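Local coordinates for putative antioxidant defense protein Mlr4105 (Mesorhizobium loti, PDB 3C1L) that probably acts as a peroxiredoxin-like antioxidant enzyme of the all-helical AhpD-like family, at residues B[114-117]-B[118-122]; B[123-126]-B[127-130]; B[151-154]-B[155-158]. All coordinates share one frame; numbering follows the deposited sequence.

Contact 1: residues B[114-117]-B[118-122]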
loop_
_atom_site.group_PDB
_atom_site.type_symbol
_atom_site.label_atom_id
_atom_site.label_comp_id
_atom_site.label_asym_id
_atom_site.label_seq_id
_atom_site.Cartn_x
_atom_site.Cartn_y
_atom_site.Cartn_z
ATOM N N ALA B 114 21.851 1.788 11.155
ATOM C CA ALA B 114 22.886 2.647 11.752
ATOM C C ALA B 114 22.699 2.786 13.270
ATOM O O ALA B 114 21.602 2.730 13.787
ATOM C CB ALA B 114 22.919 3.996 11.077
ATOM N N ASP B 115 23.786 2.947 13.987
ATOM C CA ASP B 115 23.733 3.110 15.446
ATOM C C ASP B 115 23.470 4.585 15.745
ATOM O O ASP B 115 24.402 5.358 16.028
ATOM C CB ASP B 115 25.069 2.653 15.994
ATOM C CG ASP B 115 25.137 2.646 17.523
ATOM O OD1 ASP B 115 24.137 2.321 18.215
ATOM O OD2 ASP B 115 26.246 2.932 18.023
ATOM N N LEU B 116 22.213 4.997 15.614
ATOM C CA LEU B 116 21.824 6.389 15.803
ATOM C C LEU B 116 21.369 6.657 17.236
ATOM O O LEU B 116 20.805 5.783 17.889
ATOM C CB LEU B 116 20.689 6.731 14.850
ATOM C CG LEU B 116 20.974 6.577 13.350
ATOM C CD1 LEU B 116 19.752 6.898 12.603
ATOM C CD2 LEU B 116 22.127 7.458 12.888
ATOM N N SER B 117 21.590 7.874 17.720
ATOM C CA SER B 117 21.024 8.284 19.017
ATOM C C SER B 117 19.486 8.221 18.927
ATOM O O SER B 117 18.933 8.179 17.804
ATOM C CB SER B 117 21.478 9.704 19.361
ATOM O OG SER B 117 20.928 10.630 18.437
ATOM N N PRO B 118 18.790 8.174 20.091
ATOM C CA PRO B 118 17.328 8.301 20.208
ATOM C C PRO B 118 16.808 9.548 19.505
ATOM O O PRO B 118 15.843 9.476 18.788
ATOM C CB PRO B 118 17.112 8.384 21.740
ATOM C CG PRO B 118 18.140 7.536 22.276
ATOM C CD PRO B 118 19.378 7.798 21.394
ATOM N N ARG B 119 17.518 10.668 19.650
ATOM C CA ARG B 119 17.194 11.916 18.959
ATOM C C ARG B 119 17.140 11.729 17.429
ATOM O O ARG B 119 16.150 12.134 16.763
ATOM C CB ARG B 119 18.245 12.952 19.308
ATOM C CG ARG B 119 18.084 14.310 18.680
ATOM C CD ARG B 119 19.350 15.108 18.860
ATOM N NE ARG B 119 19.557 16.085 17.813
ATOM C CZ ARG B 119 19.115 17.342 17.850
ATOM N NH1 ARG B 119 18.414 17.805 18.878
ATOM N NH2 ARG B 119 19.368 18.144 16.833
ATOM N N GLN B 120 18.185 11.128 16.869
ATOM C CA GLN B 120 18.258 10.905 15.410
ATOM C C GLN B 120 17.210 9.919 14.907
ATOM O O GLN B 120 16.615 10.119 13.850
ATOM C CB GLN B 120 19.637 10.415 15.003
ATOM C CG GLN B 120 20.746 11.461 15.160
ATOM C CD GLN B 120 22.145 10.828 15.114
ATOM O OE1 GLN B 120 22.371 9.730 15.610
ATOM N NE2 GLN B 120 23.089 11.543 14.537
ATOM N N THR B 121 17.000 8.849 15.671
ATOM C CA THR B 121 15.922 7.916 15.430
ATOM C C THR B 121 14.538 8.615 15.430
ATOM O O THR B 121 13.744 8.373 14.545
ATOM C CB THR B 121 15.969 6.743 16.425
ATOM O OG1 THR B 121 17.240 6.096 16.310
ATOM C CG2 THR B 121 14.852 5.715 16.196
ATOM N N ALA B 122 14.235 9.434 16.421
ATOM C CA ALA B 122 12.937 10.066 16.495
ATOM C C ALA B 122 12.665 10.972 15.287
ATOM O O ALA B 122 11.558 11.008 14.763
ATOM C CB ALA B 122 12.773 10.830 17.809
#
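Ser117 and Gln120 clasp each other in a capping box that opens helix 118-132, a compact example of how a helix start is satisfied by its own neighbours. Ser117 OG, set between its own backbone N and carbonyl carbon (chi1 66°), accepts from Gln120 N at 3.2 Å. In return the amide oxygen of Gln120 takes the backbone N-H of Ser117, with Gln120 OE1 2.9 Å from Ser117 N and the donor tilted modestly from the carbonyl plane. A weak bond from Ser117 OG to the same Gln120 OE1 completes the box. From one turn further along, Thr121 grips Ser117 O twice: its N-H arrives almost straight, Thr121 N to Ser117 O being 3.0 Å, whereas the hydroxyl donates from above the carbonyl plane, with Thr121 OG1 3.1 Å from Ser117 O.

Outside these bonds Leu116 crosses the Gln120 side chain at about a right angle, and both lean on Met72 of helix 67-80. Arg119 leads away to bond the carbonyl oxygen of Gly64 through NH2. Carbons of Leu116 lie against two of the cap's oxygens: Leu116 CD2 is 3.6 Å from Gln120 OE1 and Leu116 CB 3.8 Å from Thr121 OG1.

Contact 2: residues B[123-126]-B[127-130]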
loop_
_atom_site.group_PDB
_atom_site.type_symbol
_atom_site.label_atom_id
_atom_site.label_comp_id
_atom_site.label_asym_id
_atom_site.label_seq_id
_atom_site.Cartn_x
_atom_site.Cartn_y
_atom_site.Cartn_z
HETATM N N MSE B 123 13.712 11.681 14.870
HETATM C CA MSE B 123 13.703 12.592 13.755
HETATM C C MSE B 123 13.382 11.909 12.423
HETATM O O MSE B 123 12.515 12.360 11.655
HETATM C CB MSE B 123 15.101 13.240 13.704
HETATM C CG MSE B 123 15.349 14.139 12.537
HETATM SE SE MSE B 123 17.085 14.974 12.768
HETATM C CE MSE B 123 18.192 13.369 12.253
ATOM N N LEU B 124 14.057 10.787 12.212
ATOM C CA LEU B 124 14.010 10.030 11.002
ATOM C C LEU B 124 12.715 9.249 10.978
ATOM O O LEU B 124 12.102 9.132 9.939
ATOM C CB LEU B 124 15.246 9.101 10.897
ATOM C CG LEU B 124 16.624 9.742 10.569
ATOM C CD1 LEU B 124 17.708 8.690 10.238
ATOM C CD2 LEU B 124 16.546 10.745 9.447
ATOM N N GLU B 125 12.276 8.735 12.117
ATOM C CA GLU B 125 10.983 8.053 12.132
ATOM C C GLU B 125 9.836 9.031 11.827
ATOM O O GLU B 125 8.893 8.669 11.102
ATOM C CB GLU B 125 10.747 7.308 13.453
ATOM C CG GLU B 125 11.703 6.097 13.688
ATOM C CD GLU B 125 11.407 4.864 12.826
ATOM O OE1 GLU B 125 10.528 4.937 11.921
ATOM O OE2 GLU B 125 12.066 3.804 13.059
ATOM N N PHE B 126 9.915 10.267 12.334
ATOM C CA PHE B 126 8.910 11.264 11.937
ATOM C C PHE B 126 8.930 11.517 10.389
ATOM O O PHE B 126 7.889 11.497 9.706
ATOM C CB PHE B 126 9.116 12.533 12.694
ATOM C CG PHE B 126 8.083 13.569 12.442
ATOM C CD1 PHE B 126 6.834 13.483 13.051
ATOM C CD2 PHE B 126 8.363 14.665 11.627
ATOM C CE1 PHE B 126 5.859 14.441 12.839
ATOM C CE2 PHE B 126 7.376 15.644 11.373
ATOM C CZ PHE B 126 6.120 15.537 12.003
ATOM N N ALA B 127 10.121 11.744 9.856
ATOM C CA ALA B 127 10.325 11.933 8.390
ATOM C C ALA B 127 9.756 10.773 7.549
ATOM O O ALA B 127 9.167 11.008 6.493
ATOM C CB ALA B 127 11.804 12.137 8.089
ATOM N N VAL B 128 9.965 9.528 7.984
ATOM C CA VAL B 128 9.376 8.341 7.339
ATOM C C VAL B 128 7.861 8.401 7.311
ATOM O O VAL B 128 7.261 8.264 6.256
ATOM C CB VAL B 128 9.762 6.996 8.037
ATOM C CG1 VAL B 128 8.903 5.881 7.505
ATOM C CG2 VAL B 128 11.230 6.667 7.828
ATOM N N LYS B 129 7.249 8.689 8.457
ATOM C CA LYS B 129 5.771 8.833 8.531
ATOM C C LYS B 129 5.240 10.008 7.701
ATOM O O LYS B 129 4.280 9.888 6.992
ATOM C CB LYS B 129 5.269 8.969 9.992
ATOM C CG LYS B 129 3.759 8.806 10.061
ATOM C CD LYS B 129 3.214 8.681 11.409
ATOM C CE LYS B 129 1.706 8.542 11.340
ATOM N NZ LYS B 129 1.132 8.582 12.728
ATOM N N LEU B 130 5.891 11.148 7.770
ATOM C CA LEU B 130 5.515 12.289 6.914
ATOM C C LEU B 130 5.693 11.955 5.399
ATOM O O LEU B 130 5.007 12.517 4.570
ATOM C CB LEU B 130 6.333 13.548 7.256
ATOM C CG LEU B 130 5.799 14.866 6.690
ATOM C CD1 LEU B 130 4.412 15.133 7.307
ATOM C CD2 LEU B 130 6.737 15.940 6.987
#
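Phe126 and Leu130, one helical turn apart, both swing their CG atoms opposite the backbone N (chi1 -175° and -165°), which brings one ring carbon, Phe126 CE2, within 4.4 Å of Leu130 CD2. The methyl lies oblique to the ring, a light apolar touch. The backbone beneath is tighter: Leu130 N reaches Phe126 O at 2.8 Å. The preceding bonds of the same i to i+4 series run from Ala127 N to Met123 O, from Val128 N to Leu124 O and from Lys129 N to Glu125 O.

Two methyls approach Leu124 O. Val128 CG2, beside its own backbone N, rests 3.4 Å from Leu124 O, while the methyl of Ala127 sits 3.5 Å from that same oxygen, Leu124 O, measured from Ala127 CB. Lys129 instead extends its chain away from the turn and ends in a salt bridge with Asp141, its NZ also bonding the carbonyl oxygen of Lys136.

The helix is enclosed on several sides. Selenomethionine Met123 and Leu124 reach helix 67-80, Ala127 meets Ala162 of helix 152-175, and Phe126 and Leu130 pack on Ala174 of the second subunit. Successive i to i+4 bonds with apolar groups directed at different neighbours are characteristic of a buried alpha-helix, here within the all-helical AhpD-like fold and its subunit interface.

Contact 3: residues B[151-154]-B[155-158]; sequences SDRD and IWDI
Backbone bonds from Ile155 N to Ser151 O and from Trp156 N to Asp152 O, both 3.0 Å, start the first turn of helix 152-175, which Ser151 caps. Ser151 and Asp154 form a capping box: Asp154 N donates to Ser151 OG at 2.9 Å, and Ser151 N meets Asp154 OD2 at 2.9 Å from above the carboxylate plane.

Beyond the cap, Arg153 bends at chi2 (43°), turning its guanidinium onward along the helix to Asp157. NE and NH2 both settle on one oxygen, with Arg153 NE 2.9 Å and Arg153 NH2 3.1 Å from Asp157 OD1. The two planes stand 87° apart. OD1 lies in the guanidinium plane; NE meets it from above the carboxylate plane, while NH2 uses its syn lone pair. The other oxygen, Asp157 OD2, is bonded by Ser63 OG; a water on Asp154 OD1 also approaches it, at a distance too short to be certain.

Trp156 meets Tyr41 and Phe43 of the second subunit edge-to-face, and Asp152 binds Arg146 as well as the backbone N of Asp10 of that subunit. The double grip of Arg153 probably favours the ionised form of Asp157, whose OD2 stays 4.9 Å from Asp154 OD1.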
loop_
_atom_site.group_PDB
_atom_site.type_symbol
_atom_site.label_atom_id
_atom_site.label_comp_id
_atom_site.label_asym_id
_atom_site.label_seq_id
_atom_site.Cartn_x
_atom_site.Cartn_y
_atom_site.Cartn_z
ATOM N N SER B 151 12.537 21.283 19.998
ATOM C CA SER B 151 11.670 22.456 20.222
ATOM C C SER B 151 10.638 22.512 19.119
ATOM O O SER B 151 10.763 21.837 18.110
ATOM C CB SER B 151 12.475 23.741 20.167
ATOM O OG SER B 151 12.957 23.914 18.844
ATOM N N ASP B 152 9.624 23.347 19.276
ATOM C CA ASP B 152 8.680 23.538 18.165
ATOM C C ASP B 152 9.355 24.102 16.899
ATOM O O ASP B 152 8.976 23.750 15.764
ATOM C CB ASP B 152 7.483 24.370 18.633
ATOM C CG ASP B 152 6.511 23.530 19.479
ATOM O OD1 ASP B 152 6.907 22.401 19.895
ATOM O OD2 ASP B 152 5.369 23.977 19.729
ATOM N N ARG B 153 10.367 24.947 17.067
ATOM C CA ARG B 153 11.109 25.417 15.906
ATOM C C ARG B 153 11.901 24.272 15.235
ATOM O O ARG B 153 11.924 24.183 14.008
ATOM C CB ARG B 153 11.952 26.608 16.254
ATOM C CG ARG B 153 12.759 27.176 15.102
ATOM C CD ARG B 153 12.014 27.302 13.711
ATOM N NE ARG B 153 13.021 27.147 12.668
ATOM C CZ ARG B 153 14.010 28.025 12.449
ATOM N NH1 ARG B 153 14.052 29.155 13.137
ATOM N NH2 ARG B 153 14.945 27.784 11.503
ATOM N N ASP B 154 12.447 23.343 16.026
ATOM C CA ASP B 154 13.078 22.144 15.465
ATOM C C ASP B 154 12.100 21.263 14.707
ATOM O O ASP B 154 12.430 20.714 13.648
ATOM C CB ASP B 154 13.682 21.275 16.559
ATOM C CG ASP B 154 14.762 21.988 17.377
ATOM O OD1 ASP B 154 15.359 22.993 16.887
ATOM O OD2 ASP B 154 15.001 21.520 18.536
ATOM N N ILE B 155 10.897 21.108 15.241
ATOM C CA ILE B 155 9.871 20.263 14.597
ATOM C C ILE B 155 9.521 20.864 13.259
ATOM O O ILE B 155 9.439 20.171 12.231
ATOM C CB ILE B 155 8.575 20.176 15.468
ATOM C CG1 ILE B 155 8.832 19.371 16.754
ATOM C CG2 ILE B 155 7.369 19.588 14.657
ATOM C CD1 ILE B 155 7.594 19.174 17.623
ATOM N N TRP B 156 9.345 22.179 13.267
ATOM C CA TRP B 156 9.227 22.951 12.045
ATOM C C TRP B 156 10.359 22.637 11.044
ATOM O O TRP B 156 10.077 22.425 9.875
ATOM C CB TRP B 156 9.157 24.481 12.301
ATOM C CG TRP B 156 9.148 25.262 11.005
ATOM C CD1 TRP B 156 10.214 25.474 10.141
ATOM C CD2 TRP B 156 8.014 25.866 10.376
ATOM N NE1 TRP B 156 9.804 26.184 9.035
ATOM C CE2 TRP B 156 8.465 26.446 9.156
ATOM C CE3 TRP B 156 6.678 26.023 10.747
ATOM C CZ2 TRP B 156 7.624 27.135 8.314
ATOM C CZ3 TRP B 156 5.849 26.704 9.904
ATOM C CH2 TRP B 156 6.323 27.260 8.695
ATOM N N ASP B 157 11.616 22.626 11.480
ATOM C CA ASP B 157 12.739 22.417 10.548
ATOM C C ASP B 157 12.810 20.978 10.019
ATOM O O ASP B 157 13.151 20.725 8.829
ATOM C CB ASP B 157 14.062 22.798 11.210
ATOM C CG ASP B 157 14.224 24.292 11.424
ATOM O OD1 ASP B 157 13.571 25.082 10.730
ATOM O OD2 ASP B 157 15.032 24.697 12.301
ATOM N N ILE B 158 12.497 20.029 10.894
ATOM C CA ILE B 158 12.447 18.604 10.486
ATOM C C ILE B 158 11.365 18.438 9.435
ATOM O O ILE B 158 11.586 17.815 8.370
ATOM C CB ILE B 158 12.189 17.611 11.676
ATOM C CG1 ILE B 158 13.360 17.669 12.700
ATOM C CG2 ILE B 158 11.880 16.176 11.127
ATOM C CD1 ILE B 158 12.997 17.297 14.227
HETATM O O HOH W 1 15.548 24.806 14.790
#

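In the fold
Contacts 1 and 2 follow each other along helix 118-132, with centres 12 Å apart, and the capping loop folds back so that Leu116 CD1 packs 3.6 Å from Leu124 CD1. Contact 3 starts helix 152-175, whose Ile158 CG2 reaches contact 2 at 3.9 Å from Phe126 CD2; their centres are 13 Å apart. Contact 1 does not touch contact 3, the nearest atoms being about 5 Å apart, whereas contact 2 touches both. Contacts 2 and 3 both meet the second subunit, but no other chain touches contact 1, where Gln120 instead lies about 3 Å from a bound di(hydroxyethyl)ether, probably from the crystallisation liquor.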